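Local coordinates for protein Two-component system response regulator (Bacteroides fragilis, PDB 2QR3) that probably serves as the phosphorylatable receiver domain of a response regulator thought to bind DNA and ATP and to regulate transcription, at residues A[49-54]-A[79-84]. Sequence-based numbering, arbitrary orientation.
Sequences EVVLLD and RDLPVV
The carbonyl oxygen of V51 is gripped from the 79-84 side by two groups: V84 N donates a nearly straight hydrogen bond to V51 O at 2.8 Å (N-H...O 175°), and V83 CA adds a longer C-H contact. Flanking bonds run the other way, V51 N to P82 O at 3.0 Å and L53 N to V84 O at 2.8 Å, the ladder expected of two parallel strands. On one face, V51 CG2, set beside its own backbone N, meets L81 CD2 at 3.7 Å, the two side chains crossing at about a right angle. There V83 CG1 also packs on L53 CB at 4.0 Å. On the other face V84 spreads its methyls between two partners: CG2 reaches V50 CG2, while CG1, anti to the backbone N (chi1 175°), meets L52 CD1, each at 3.9 Å. Before the ladder the P82 ring rests its CD against E49 O, 3.3 Å away. Strands 48-54 and 83-88 are parallel neighbours in the CheY-like receiver sheet, joined by a beta-alpha-beta crossover through helix 67-77; 48-54 ends at D54, the predicted phosphorylation site. Helix 67-77 packs on V83 and L53, helix 113-124 on V50, L52 and V84.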
ATOM      1  N   GLU A  49      -9.659   2.978  -1.146  1.00 19.79           N
ATOM      2  CA  GLU A  49      -9.205   4.177  -1.847  1.00 20.57           C
ATOM      3  C   GLU A  49      -7.719   4.160  -2.210  1.00 18.59           C
ATOM      4  O   GLU A  49      -7.300   4.865  -3.104  1.00 17.96           O
ATOM      5  CB  GLU A  49      -9.547   5.416  -1.028  1.00 21.98           C
ATOM      6  CG  GLU A  49     -11.005   5.828  -1.365  1.00 29.44           C
ATOM      7  CD  GLU A  49     -11.495   7.019  -0.619  1.00 35.28           C
ATOM      8  OE1 GLU A  49     -10.788   8.046  -0.608  1.00 42.13           O
ATOM      9  OE2 GLU A  49     -12.621   6.934  -0.081  1.00 38.99           O
ATOM     10  N   VAL A  50      -6.947   3.338  -1.508  1.00 16.94           N
ATOM     11  CA  VAL A  50      -5.515   3.219  -1.791  1.00 15.22           C
ATOM     12  C   VAL A  50      -5.042   1.918  -1.093  1.00 15.96           C
ATOM     13  O   VAL A  50      -5.685   1.475  -0.121  1.00 15.12           O
ATOM     14  CB  VAL A  50      -4.746   4.495  -1.312  1.00 15.11           C
ATOM     15  CG1 VAL A  50      -4.889   4.693   0.167  1.00 15.30           C
ATOM     16  CG2 VAL A  50      -3.248   4.449  -1.719  1.00 16.60           C
ATOM     17  N   VAL A  51      -3.962   1.312  -1.608  1.00 14.81           N
ATOM     18  CA  VAL A  51      -3.342   0.148  -0.984  1.00 14.25           C
ATOM     19  C   VAL A  51      -1.902   0.552  -0.724  1.00 13.85           C
ATOM     20  O   VAL A  51      -1.234   1.089  -1.631  1.00 15.45           O
ATOM     21  CB  VAL A  51      -3.338  -1.091  -1.922  1.00 14.26           C
ATOM     22  CG1 VAL A  51      -2.636  -2.304  -1.241  1.00 14.48           C
ATOM     23  CG2 VAL A  51      -4.777  -1.507  -2.279  1.00 15.17           C
ATOM     24  N   LEU A  52      -1.412   0.311   0.489  1.00 13.16           N
ATOM     25  CA  LEU A  52       0.029   0.457   0.788  1.00 14.08           C
ATOM     26  C   LEU A  52       0.615  -0.953   0.767  1.00 13.97           C
ATOM     27  O   LEU A  52       0.227  -1.807   1.597  1.00 13.92           O
ATOM     28  CB  LEU A  52       0.250   1.103   2.179  1.00 14.15           C
ATOM     29  CG  LEU A  52       1.732   1.295   2.602  1.00 13.42           C
ATOM     30  CD1 LEU A  52       2.477   2.187   1.569  1.00 12.03           C
ATOM     31  CD2 LEU A  52       1.774   1.933   4.007  1.00 15.69           C
ATOM     32  N   LEU A  53       1.511  -1.203  -0.186  1.00 14.12           N
ATOM     33  CA  LEU A  53       2.015  -2.552  -0.481  1.00 15.18           C
ATOM     34  C   LEU A  53       3.529  -2.722  -0.217  1.00 15.59           C
ATOM     35  O   LEU A  53       4.385  -2.091  -0.872  1.00 15.37           O
ATOM     36  CB  LEU A  53       1.710  -2.940  -1.941  1.00 14.81           C
ATOM     37  CG  LEU A  53       2.221  -4.294  -2.475  1.00 14.26           C
ATOM     38  CD1 LEU A  53       1.538  -5.471  -1.752  1.00 16.80           C
ATOM     39  CD2 LEU A  53       1.966  -4.339  -4.001  1.00 16.35           C
ATOM     40  N   ASP A  54       3.840  -3.646   0.698  1.00 15.94           N
ATOM     41  CA  ASP A  54       5.213  -4.067   1.031  1.00 17.75           C
ATOM     42  C   ASP A  54       5.940  -4.550  -0.232  1.00 17.59           C
ATOM     43  O   ASP A  54       5.475  -5.440  -0.929  1.00 16.77           O
ATOM     44  CB  ASP A  54       5.080  -5.207   2.082  1.00 17.33           C
ATOM     45  CG  ASP A  54       6.410  -5.839   2.540  1.00 23.50           C
ATOM     46  OD1 ASP A  54       7.531  -5.441   2.142  1.00 22.64           O
ATOM     47  OD2 ASP A  54       6.274  -6.790   3.360  1.00 24.83           O
ATOM     48  N   ARG A  79      -7.920  -1.455 -12.107  1.00 26.63           N
ATOM     49  CA  ARG A  79      -7.058  -0.585 -12.913  1.00 28.05           C
ATOM     50  C   ARG A  79      -6.901   0.813 -12.331  1.00 27.32           C
ATOM     51  O   ARG A  79      -5.844   1.428 -12.444  1.00 28.73           O
ATOM     52  CB  ARG A  79      -7.631  -0.508 -14.338  1.00 29.00           C
ATOM     53  CG  ARG A  79      -7.362  -1.790 -15.146  1.00 33.57           C
ATOM     54  CD  ARG A  79      -8.543  -2.212 -16.065  1.00 39.78           C
ATOM     55  NE  ARG A  79      -9.366  -1.092 -16.527  1.00 42.96           N
ATOM     56  CZ  ARG A  79     -10.090  -1.107 -17.650  1.00 45.43           C
ATOM     57  NH1 ARG A  79     -10.080  -2.176 -18.437  1.00 44.88           N
ATOM     58  NH2 ARG A  79     -10.814  -0.047 -17.992  1.00 45.52           N
ATOM     59  N   ASP A  80      -7.944   1.288 -11.663  1.00 26.43           N
ATOM     60  CA  ASP A  80      -7.927   2.635 -11.114  1.00 25.70           C
ATOM     61  C   ASP A  80      -7.616   2.735  -9.606  1.00 24.49           C
ATOM     62  O   ASP A  80      -7.632   3.835  -9.034  1.00 24.74           O
ATOM     63  CB  ASP A  80      -9.253   3.316 -11.445  1.00 27.07           C
ATOM     64  CG  ASP A  80      -9.479   3.436 -12.957  1.00 29.56           C
ATOM     65  OD1 ASP A  80      -8.533   3.827 -13.679  1.00 33.24           O
ATOM     66  OD2 ASP A  80     -10.598   3.117 -13.406  1.00 33.13           O
ATOM     67  N   LEU A  81      -7.280   1.617  -8.970  1.00 21.75           N
ATOM     68  CA  LEU A  81      -6.984   1.628  -7.531  1.00 19.19           C
ATOM     69  C   LEU A  81      -5.522   2.037  -7.303  1.00 18.87           C
ATOM     70  O   LEU A  81      -4.613   1.330  -7.757  1.00 19.10           O
ATOM     71  CB  LEU A  81      -7.230   0.218  -6.966  1.00 19.66           C
ATOM     72  CG  LEU A  81      -6.800  -0.037  -5.516  1.00 18.04           C
ATOM     73  CD1 LEU A  81      -7.464   0.991  -4.590  1.00 20.35           C
ATOM     74  CD2 LEU A  81      -7.165  -1.444  -5.127  1.00 18.13           C
ATOM     75  N   PRO A  82      -5.274   3.202  -6.658  1.00 18.45           N
ATOM     76  CA  PRO A  82      -3.875   3.605  -6.420  1.00 17.38           C
ATOM     77  C   PRO A  82      -3.147   2.613  -5.515  1.00 16.34           C
ATOM     78  O   PRO A  82      -3.698   2.223  -4.488  1.00 16.18           O
ATOM     79  CB  PRO A  82      -4.012   4.935  -5.667  1.00 17.62           C
ATOM     80  CG  PRO A  82      -5.367   5.468  -6.130  1.00 19.00           C
ATOM     81  CD  PRO A  82      -6.226   4.248  -6.216  1.00 18.53           C
ATOM     82  N   VAL A  83      -1.934   2.232  -5.921  1.00 15.36           N
ATOM     83  CA  VAL A  83      -1.087   1.360  -5.105  1.00 15.19           C
ATOM     84  C   VAL A  83       0.196   2.101  -4.812  1.00 15.45           C
ATOM     85  O   VAL A  83       0.886   2.575  -5.756  1.00 15.98           O
ATOM     86  CB  VAL A  83      -0.753   0.041  -5.848  1.00 15.70           C
ATOM     87  CG1 VAL A  83       0.229  -0.795  -4.983  1.00 16.92           C
ATOM     88  CG2 VAL A  83      -2.026  -0.771  -6.118  1.00 16.75           C
ATOM     89  N   VAL A  84       0.506   2.241  -3.525  1.00 14.84           N
ATOM     90  CA  VAL A  84       1.737   2.903  -3.102  1.00 15.19           C
ATOM     91  C   VAL A  84       2.668   1.801  -2.560  1.00 15.71           C
ATOM     92  O   VAL A  84       2.260   1.050  -1.698  1.00 15.13           O
ATOM     93  CB  VAL A  84       1.441   3.946  -1.998  1.00 15.23           C
ATOM     94  CG1 VAL A  84       2.766   4.570  -1.459  1.00 15.64           C
ATOM     95  CG2 VAL A  84       0.516   5.058  -2.553  1.00 17.86           C
TER